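PDB 1QQH: papillomavirus transcription factor E2, which probably regulates viral transcription through this amino-terminal activation domain, and, as in other papillomavirus E2 proteins, probably also supports viral DNA replication. Local coordinates for residues 39-44 with 93-98; 51-56 with 61-66. The protein carries 1 engineered substitution. All blocks are in the same frame, centred on the assembly; numbering follows the deposited sequence.

Contact 1 (39-44 with 93-98) packs the loop after helix 34-37 on strand 92-97, its centre about 5 Å from the centre of the chain; contact 2 (51-56 with 61-66) is the turn end of the hairpin formed by strands 45-56 and 63-75. Their centres lie about 20 Å apart, and the whole of contact 2 falls between the two segments of contact 1 in sequence. L93 joins them: its CD1 packs 4.1 Å from Y66 CB, and its CD2 lies 4.1 Å from V52 CG2. Both contacts involve one antiparallel sheet of the E2 activation domain, contact 1 as side-chain packing and contact 2 as main-chain pairing.

Contact 1 (39-44 with 93-98); sequences TEPTHC and LYYVKE
This is a small, buried side-chain contact in which P41 and C44, from the loop between helix 34-37 and strand 45-56, pack against the ring of Y95 on strand 92-97. It lies about 5 Å from the centre of the chain, measured centre to centre, and no hydrogen bond crosses it. P41 CB, a methylene of the proline ring, approaches the phenol obliquely, 3.8 Å from Y95 CE2. Farther along the ring, C44 SG reaches the hydroxyl end, 3.5 Å from Y95 OH and 4.0 Å from Y95 CZ. The sulfur is 4.8 Å from the centroid of the Y95 ring and 44° off the normal, an oblique sulfur-aromatic contact. With CG of Y95 between the backbone N and the carbonyl carbon (chi1 62°), the phenol extends toward the loop. C44 SG lies beside its own backbone N, opposite the carbonyl carbon, where it meets the hydroxyl end of Y95. A cis peptide bond precedes P41 and bends the chain sharply. Within this bend T42 N donates to E40 OE1 at 2.9 Å, reaching the carboxylate oxygen on its anti side, 33° out of plane; the bond ties the chain across P41. K46 NZ adds further grip, since it is hydrogen-bonded to the carbonyl oxygens of T39, P41 and C44 and would place a positive charge among three acceptors. Around the contact, strand 63-75 supplies W69 beside P41, Y74 beside C44 and V72 beside Y95, while Y104 touches both P41 and Y95. Strand 92-97 runs between strands 81-89 and 100-103, whose T84 and T102 also touch Y95, with loop 39-44 packed on the same ring.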
ATOM      1  N   THR A  39       5.397 -14.515  -2.743  1.00 40.93           N
ATOM      2  CA  THR A  39       4.758 -15.759  -2.353  1.00 39.87           C
ATOM      3  C   THR A  39       3.867 -16.214  -3.504  1.00 40.78           C
ATOM      4  O   THR A  39       3.325 -15.394  -4.243  1.00 39.40           O
ATOM      5  CB  THR A  39       3.897 -15.570  -1.096  1.00 39.62           C
ATOM      6  OG1 THR A  39       4.698 -15.007  -0.051  1.00 39.57           O
ATOM      7  CG2 THR A  39       3.330 -16.895  -0.635  1.00 37.80           C
ATOM      8  N   GLU A  40       3.730 -17.525  -3.658  1.00 41.87           N
ATOM      9  CA  GLU A  40       2.909 -18.095  -4.717  1.00 43.19           C
ATOM     10  C   GLU A  40       1.430 -17.778  -4.542  1.00 43.27           C
ATOM     11  O   GLU A  40       0.903 -17.833  -3.434  1.00 43.60           O
ATOM     12  CB  GLU A  40       3.099 -19.611  -4.760  1.00 45.58           C
ATOM     13  CG  GLU A  40       4.431 -20.040  -5.336  1.00 47.73           C
ATOM     14  CD  GLU A  40       4.515 -19.805  -6.829  1.00 50.02           C
ATOM     15  OE1 GLU A  40       3.789 -18.924  -7.338  1.00 50.77           O
ATOM     16  OE2 GLU A  40       5.317 -20.498  -7.492  1.00 53.42           O
ATOM     17  N   PRO A  41       0.747 -17.402  -5.637  1.00 42.91           N
ATOM     18  CA  PRO A  41       1.324 -17.269  -6.979  1.00 41.99           C
ATOM     19  C   PRO A  41       2.096 -15.957  -7.074  1.00 42.27           C
ATOM     20  O   PRO A  41       1.588 -14.899  -6.691  1.00 38.95           O
ATOM     21  CB  PRO A  41       0.095 -17.289  -7.879  1.00 42.55           C
ATOM     22  CG  PRO A  41      -0.928 -16.607  -7.032  1.00 42.81           C
ATOM     23  CD  PRO A  41      -0.716 -17.231  -5.678  1.00 43.19           C
ATOM     24  N   THR A  42       3.324 -16.028  -7.576  1.00 43.05           N
ATOM     25  CA  THR A  42       4.152 -14.837  -7.687  1.00 45.30           C
ATOM     26  C   THR A  42       3.696 -13.931  -8.811  1.00 45.36           C
ATOM     27  O   THR A  42       2.919 -14.346  -9.676  1.00 45.83           O
ATOM     28  CB  THR A  42       5.611 -15.206  -7.921  1.00 47.26           C
ATOM     29  OG1 THR A  42       5.728 -15.909  -9.165  1.00 49.91           O
ATOM     30  CG2 THR A  42       6.114 -16.084  -6.788  1.00 50.52           C
ATOM     31  N   HIS A  43       4.176 -12.688  -8.787  1.00 45.61           N
ATOM     32  CA  HIS A  43       3.820 -11.697  -9.797  1.00 44.89           C
ATOM     33  C   HIS A  43       2.334 -11.385  -9.757  1.00 42.39           C
ATOM     34  O   HIS A  43       1.786 -10.845 -10.715  1.00 43.92           O
ATOM     35  CB  HIS A  43       4.191 -12.198 -11.197  1.00 48.73           C
ATOM     36  CG  HIS A  43       5.666 -12.292 -11.432  1.00 52.56           C
ATOM     37  ND1 HIS A  43       6.204 -12.899 -12.549  1.00 53.98           N
ATOM     38  CD2 HIS A  43       6.715 -11.842 -10.704  1.00 54.65           C
ATOM     39  CE1 HIS A  43       7.522 -12.818 -12.497  1.00 55.83           C
ATOM     40  NE2 HIS A  43       7.858 -12.182 -11.388  1.00 56.31           N
ATOM     41  N   CYS A  44       1.684 -11.735  -8.655  1.00 38.99           N
ATOM     42  CA  CYS A  44       0.258 -11.475  -8.485  1.00 36.76           C
ATOM     43  C   CYS A  44       0.003 -10.847  -7.125  1.00 35.65           C
ATOM     44  O   CYS A  44       0.845 -10.907  -6.236  1.00 37.10           O
ATOM     45  CB  CYS A  44      -0.545 -12.773  -8.526  1.00 37.15           C
ATOM     46  SG  CYS A  44      -0.563 -13.669 -10.066  1.00 37.25           S
ATOM     47  N   LEU A  93      -3.754 -26.117  -6.348  1.00 28.84           N
ATOM     48  CA  LEU A  93      -4.404 -24.805  -6.328  1.00 28.62           C
ATOM     49  C   LEU A  93      -4.113 -24.074  -7.624  1.00 28.59           C
ATOM     50  O   LEU A  93      -2.975 -24.047  -8.093  1.00 29.28           O
ATOM     51  CB  LEU A  93      -3.900 -23.962  -5.162  1.00 27.65           C
ATOM     52  CG  LEU A  93      -3.960 -24.581  -3.765  1.00 27.63           C
ATOM     53  CD1 LEU A  93      -3.500 -23.536  -2.750  1.00 26.94           C
ATOM     54  CD2 LEU A  93      -5.375 -25.054  -3.450  1.00 27.65           C
ATOM     55  N   TYR A  94      -5.141 -23.481  -8.209  1.00 28.48           N
ATOM     56  CA  TYR A  94      -4.947 -22.760  -9.449  1.00 29.01           C
ATOM     57  C   TYR A  94      -5.913 -21.588  -9.561  1.00 30.01           C
ATOM     58  O   TYR A  94      -6.839 -21.442  -8.764  1.00 29.85           O
ATOM     59  CB  TYR A  94      -5.142 -23.720 -10.640  1.00 30.31           C
ATOM     60  CG  TYR A  94      -6.566 -24.224 -10.847  1.00 31.83           C
ATOM     61  CD1 TYR A  94      -7.452 -23.554 -11.695  1.00 34.07           C
ATOM     62  CD2 TYR A  94      -7.023 -25.372 -10.204  1.00 32.66           C
ATOM     63  CE1 TYR A  94      -8.759 -24.016 -11.903  1.00 34.35           C
ATOM     64  CE2 TYR A  94      -8.323 -25.846 -10.401  1.00 35.07           C
ATOM     65  CZ  TYR A  94      -9.187 -25.161 -11.254  1.00 35.65           C
ATOM     66  OH  TYR A  94     -10.472 -25.617 -11.446  1.00 35.02           O
ATOM     67  N   TYR A  95      -5.666 -20.738 -10.541  1.00 29.04           N
ATOM     68  CA  TYR A  95      -6.548 -19.630 -10.816  1.00 30.92           C
ATOM     69  C   TYR A  95      -6.634 -19.627 -12.335  1.00 32.40           C
ATOM     70  O   TYR A  95      -5.696 -20.054 -13.013  1.00 31.94           O
ATOM     71  CB  TYR A  95      -5.992 -18.308 -10.270  1.00 28.62           C
ATOM     72  CG  TYR A  95      -4.667 -17.843 -10.840  1.00 29.01           C
ATOM     73  CD1 TYR A  95      -4.615 -16.834 -11.803  1.00 28.95           C
ATOM     74  CD2 TYR A  95      -3.462 -18.364 -10.368  1.00 28.79           C
ATOM     75  CE1 TYR A  95      -3.397 -16.353 -12.277  1.00 28.72           C
ATOM     76  CE2 TYR A  95      -2.244 -17.896 -10.831  1.00 27.98           C
ATOM     77  CZ  TYR A  95      -2.216 -16.890 -11.783  1.00 28.92           C
ATOM     78  OH  TYR A  95      -1.005 -16.415 -12.231  1.00 29.68           O
ATOM     79  N   VAL A  96      -7.768 -19.193 -12.871  1.00 33.32           N
ATOM     80  CA  VAL A  96      -7.927 -19.168 -14.316  1.00 35.17           C
ATOM     81  C   VAL A  96      -7.311 -17.878 -14.817  1.00 35.27           C
ATOM     82  O   VAL A  96      -7.730 -16.792 -14.427  1.00 33.97           O
ATOM     83  CB  VAL A  96      -9.418 -19.236 -14.714  1.00 35.58           C
ATOM     84  CG1 VAL A  96      -9.555 -19.303 -16.226  1.00 37.06           C
ATOM     85  CG2 VAL A  96     -10.063 -20.452 -14.068  1.00 36.63           C
ATOM     86  N   LYS A  97      -6.296 -18.010 -15.659  1.00 36.40           N
ATOM     87  CA  LYS A  97      -5.618 -16.852 -16.207  1.00 39.69           C
ATOM     88  C   LYS A  97      -5.900 -16.761 -17.702  1.00 41.66           C
ATOM     89  O   LYS A  97      -5.345 -17.521 -18.504  1.00 41.99           O
ATOM     90  CB  LYS A  97      -4.116 -16.957 -15.965  1.00 39.63           C
ATOM     91  CG  LYS A  97      -3.337 -15.745 -16.438  1.00 41.40           C
ATOM     92  CD  LYS A  97      -1.851 -15.913 -16.185  1.00 43.07           C
ATOM     93  CE  LYS A  97      -1.073 -14.686 -16.625  1.00 44.32           C
ATOM     94  NZ  LYS A  97       0.380 -14.872 -16.391  1.00 46.44           N
ATOM     95  N   GLU A  98      -6.768 -15.826 -18.070  1.00 44.18           N
ATOM     96  CA  GLU A  98      -7.137 -15.646 -19.464  1.00 46.50           C
ATOM     97  C   GLU A  98      -7.690 -16.966 -20.001  1.00 45.41           C
ATOM     98  O   GLU A  98      -7.227 -17.492 -21.012  1.00 44.77           O
ATOM     99  CB  GLU A  98      -5.918 -15.185 -20.277  1.00 49.07           C
ATOM    100  CG  GLU A  98      -5.352 -13.834 -19.813  1.00 52.94           C
ATOM    101  CD  GLU A  98      -4.179 -13.348 -20.656  1.00 54.87           C
ATOM    102  OE1 GLU A  98      -4.384 -13.073 -21.857  1.00 57.17           O
ATOM    103  OE2 GLU A  98      -3.053 -13.240 -20.122  1.00 55.82           O
TER

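Contact 2 (51-56 with 61-66); sequences TVQVYF and DNCMTY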
ATOM      1  N   THR A  51      -7.458 -21.378   4.334  1.00 40.02           N
ATOM      2  CA  THR A  51      -6.702 -22.583   4.634  1.00 38.30           C
ATOM      3  C   THR A  51      -7.168 -23.846   3.931  1.00 36.37           C
ATOM      4  O   THR A  51      -8.327 -24.251   4.059  1.00 36.11           O
ATOM      5  CB  THR A  51      -6.728 -22.868   6.152  1.00 38.74           C
ATOM      6  OG1 THR A  51      -6.029 -21.833   6.836  1.00 40.72           O
ATOM      7  CG2 THR A  51      -6.068 -24.203   6.472  1.00 39.97           C
ATOM      8  N   VAL A  52      -6.251 -24.472   3.202  1.00 34.71           N
ATOM      9  CA  VAL A  52      -6.538 -25.729   2.526  1.00 34.98           C
ATOM     10  C   VAL A  52      -5.694 -26.795   3.221  1.00 37.17           C
ATOM     11  O   VAL A  52      -4.477 -26.643   3.353  1.00 36.65           O
ATOM     12  CB  VAL A  52      -6.152 -25.690   1.039  1.00 34.38           C
ATOM     13  CG1 VAL A  52      -6.232 -27.094   0.440  1.00 34.11           C
ATOM     14  CG2 VAL A  52      -7.086 -24.761   0.295  1.00 35.01           C
ATOM     15  N   GLN A  53      -6.340 -27.860   3.684  1.00 38.59           N
ATOM     16  CA  GLN A  53      -5.623 -28.935   4.361  1.00 40.18           C
ATOM     17  C   GLN A  53      -5.473 -30.139   3.456  1.00 39.54           C
ATOM     18  O   GLN A  53      -6.428 -30.558   2.805  1.00 38.53           O
ATOM     19  CB  GLN A  53      -6.365 -29.383   5.609  1.00 43.15           C
ATOM     20  CG  GLN A  53      -6.615 -28.319   6.628  1.00 47.60           C
ATOM     21  CD  GLN A  53      -7.469 -28.857   7.750  1.00 52.37           C
ATOM     22  OE1 GLN A  53      -8.625 -29.250   7.533  1.00 54.49           O
ATOM     23  NE2 GLN A  53      -6.908 -28.898   8.960  1.00 53.72           N
ATOM     24  N   VAL A  54      -4.270 -30.696   3.422  1.00 39.07           N
ATOM     25  CA  VAL A  54      -4.005 -31.869   2.611  1.00 39.18           C
ATOM     26  C   VAL A  54      -3.449 -32.966   3.501  1.00 41.16           C
ATOM     27  O   VAL A  54      -2.502 -32.746   4.255  1.00 40.89           O
ATOM     28  CB  VAL A  54      -2.981 -31.575   1.504  1.00 38.54           C
ATOM     29  CG1 VAL A  54      -2.663 -32.852   0.743  1.00 37.61           C
ATOM     30  CG2 VAL A  54      -3.534 -30.524   0.555  1.00 37.46           C
ATOM     31  N   TYR A  55      -4.056 -34.141   3.419  1.00 43.20           N
ATOM     32  CA  TYR A  55      -3.617 -35.289   4.201  1.00 45.89           C
ATOM     33  C   TYR A  55      -2.977 -36.289   3.244  1.00 46.08           C
ATOM     34  O   TYR A  55      -3.636 -36.795   2.337  1.00 44.66           O
ATOM     35  CB  TYR A  55      -4.805 -35.944   4.908  1.00 47.21           C
ATOM     36  CG  TYR A  55      -5.557 -35.017   5.831  1.00 50.06           C
ATOM     37  CD1 TYR A  55      -6.481 -34.101   5.331  1.00 52.07           C
ATOM     38  CD2 TYR A  55      -5.342 -35.047   7.203  1.00 51.63           C
ATOM     39  CE1 TYR A  55      -7.176 -33.240   6.182  1.00 53.17           C
ATOM     40  CE2 TYR A  55      -6.029 -34.193   8.064  1.00 53.59           C
ATOM     41  CZ  TYR A  55      -6.944 -33.293   7.547  1.00 53.81           C
ATOM     42  OH  TYR A  55      -7.629 -32.455   8.400  1.00 55.98           O
ATOM     43  N   PHE A  56      -1.691 -36.558   3.444  1.00 48.22           N
ATOM     44  CA  PHE A  56      -0.974 -37.492   2.588  1.00 51.22           C
ATOM     45  C   PHE A  56      -1.067 -38.896   3.145  1.00 54.66           C
ATOM     46  O   PHE A  56      -0.942 -39.106   4.352  1.00 55.21           O
ATOM     47  CB  PHE A  56       0.480 -37.061   2.445  1.00 48.42           C
ATOM     48  CG  PHE A  56       0.633 -35.688   1.873  1.00 46.08           C
ATOM     49  CD1 PHE A  56       0.902 -34.602   2.697  1.00 45.54           C
ATOM     50  CD2 PHE A  56       0.453 -35.470   0.508  1.00 45.62           C
ATOM     51  CE1 PHE A  56       0.987 -33.319   2.176  1.00 44.68           C
ATOM     52  CE2 PHE A  56       0.535 -34.194  -0.025  1.00 43.99           C
ATOM     53  CZ  PHE A  56       0.804 -33.114   0.814  1.00 45.47           C
ATOM     54  N   ASP A  61      -2.465 -37.285  10.551  1.00 76.21           N
ATOM     55  CA  ASP A  61      -1.229 -36.643  10.978  1.00 75.50           C
ATOM     56  C   ASP A  61      -0.479 -36.405   9.676  1.00 74.60           C
ATOM     57  O   ASP A  61      -0.908 -36.889   8.626  1.00 74.78           O
ATOM     58  CB  ASP A  61      -0.414 -37.570  11.885  1.00 77.26           C
ATOM     59  CG  ASP A  61      -1.164 -37.963  13.150  1.00 78.53           C
ATOM     60  OD1 ASP A  61      -1.498 -37.062  13.953  1.00 79.55           O
ATOM     61  OD2 ASP A  61      -1.417 -39.175  13.339  1.00 79.23           O
ATOM     62  N   ASN A  62       0.630 -35.673   9.726  1.00 73.13           N
ATOM     63  CA  ASN A  62       1.388 -35.406   8.505  1.00 71.29           C
ATOM     64  C   ASN A  62       0.517 -34.528   7.593  1.00 70.07           C
ATOM     65  O   ASN A  62       0.631 -34.567   6.370  1.00 70.81           O
ATOM     66  CB  ASN A  62       1.744 -36.746   7.830  1.00 70.49           C
ATOM     67  CG  ASN A  62       2.387 -36.579   6.461  1.00 69.61           C
ATOM     68  OD1 ASN A  62       3.222 -35.700   6.255  1.00 69.33           O
ATOM     69  ND2 ASN A  62       2.008 -37.442   5.525  1.00 68.41           N
ATOM     70  N   CYS A  63      -0.346 -33.729   8.215  1.00 67.86           N
ATOM     71  CA  CYS A  63      -1.260 -32.843   7.498  1.00 65.62           C
ATOM     72  C   CYS A  63      -0.665 -31.500   7.060  1.00 63.17           C
ATOM     73  O   CYS A  63      -0.423 -30.623   7.887  1.00 62.89           O
ATOM     74  CB  CYS A  63      -2.493 -32.582   8.365  1.00 66.41           C
ATOM     75  SG  CYS A  63      -3.596 -31.282   7.745  1.00 68.24           S
ATOM     76  N   MET A  64      -0.448 -31.339   5.758  1.00 59.86           N
ATOM     77  CA  MET A  64       0.088 -30.093   5.224  1.00 56.81           C
ATOM     78  C   MET A  64      -1.008 -29.058   4.992  1.00 53.61           C
ATOM     79  O   MET A  64      -2.133 -29.392   4.614  1.00 52.25           O
ATOM     80  CB  MET A  64       0.826 -30.341   3.907  1.00 59.96           C
ATOM     81  CG  MET A  64       2.283 -30.740   4.083  1.00 63.79           C
ATOM     82  SD  MET A  64       3.262 -29.410   4.837  1.00 69.53           S
ATOM     83  CE  MET A  64       4.169 -28.773   3.390  1.00 66.40           C
ATOM     84  N   THR A  65      -0.669 -27.796   5.223  1.00 49.60           N
ATOM     85  CA  THR A  65      -1.609 -26.706   5.034  1.00 46.75           C
ATOM     86  C   THR A  65      -1.137 -25.775   3.929  1.00 43.09           C
ATOM     87  O   THR A  65       0.061 -25.543   3.774  1.00 41.93           O
ATOM     88  CB  THR A  65      -1.789 -25.890   6.325  1.00 47.24           C
ATOM     89  OG1 THR A  65      -2.501 -26.675   7.289  1.00 48.79           O
ATOM     90  CG2 THR A  65      -2.583 -24.628   6.051  1.00 49.18           C
ATOM     91  N   TYR A  66      -2.087 -25.271   3.146  1.00 40.00           N
ATOM     92  CA  TYR A  66      -1.791 -24.336   2.069  1.00 37.82           C
ATOM     93  C   TYR A  66      -2.809 -23.219   2.080  1.00 36.17           C
ATOM     94  O   TYR A  66      -3.899 -23.361   2.636  1.00 35.52           O
ATOM     95  CB  TYR A  66      -1.824 -25.011   0.706  1.00 38.43           C
ATOM     96  CG  TYR A  66      -0.927 -26.202   0.622  1.00 39.28           C
ATOM     97  CD1 TYR A  66      -1.369 -27.455   1.047  1.00 37.95           C
ATOM     98  CD2 TYR A  66       0.385 -26.077   0.180  1.00 39.94           C
ATOM     99  CE1 TYR A  66      -0.537 -28.541   1.040  1.00 38.23           C
ATOM    100  CE2 TYR A  66       1.236 -27.174   0.170  1.00 39.91           C
ATOM    101  CZ  TYR A  66       0.760 -28.398   0.606  1.00 39.34           C
ATOM    102  OH  TYR A  66       1.581 -29.484   0.639  1.00 38.60           O
TER
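V52 and Y66 are joined by two main-chain hydrogen bonds: V52 N to Y66 O at 2.7 Å, close to straight, and Y66 N to V52 O at 2.8 Å. V54 and M64 repeat the exchange: V54 N meets M64 O at 2.8 Å, whereas the return bond, from M64 N to V54 O, is more bent, with 131° at the hydrogen. Between these two hydrogen-bonded pairs lies the non-hydrogen-bonded pair Q53 and T65. On the face bearing V52, V54, M64 and Y66, V54 CG2 lies 3.6 Å from Y66 CE1, approaching that ring obliquely. F56 presents its ring edge to two neighbours: F56 CE1 is 3.4 Å from M64 CB, and the Y66 hydroxyl lies in the ring plane beyond CZ. V54 CG1 covers one face of the same phenyl ring, toward its rim. This is the closing end of an antiparallel beta hairpin, strands 45-56 and 63-75, within the sheet of the E2 activation domain; here the segments 51-56 and 63-66 run at 154° between their N-to-C directions. On the other face C63 SG sits over the Y55 ring, 4.0 Å from its centroid and 21° off the normal, a sulfur-aromatic contact. The sulfur reaches this position with SG anti to the backbone N. Away from the turn, the methyls of T51 and T65 touch, T51 CG2 to T65 CG2 at 3.5 Å. Among the second-shell residues, K60 makes a cation-pi contact with Y55, and the H123 ring meets the same phenol. Strand 120-124 flanks strand 45-56, bringing V122 and F124 to V52 and W120 to V54 and F56, while helix 107-111 sets F107 against V54 and Y66.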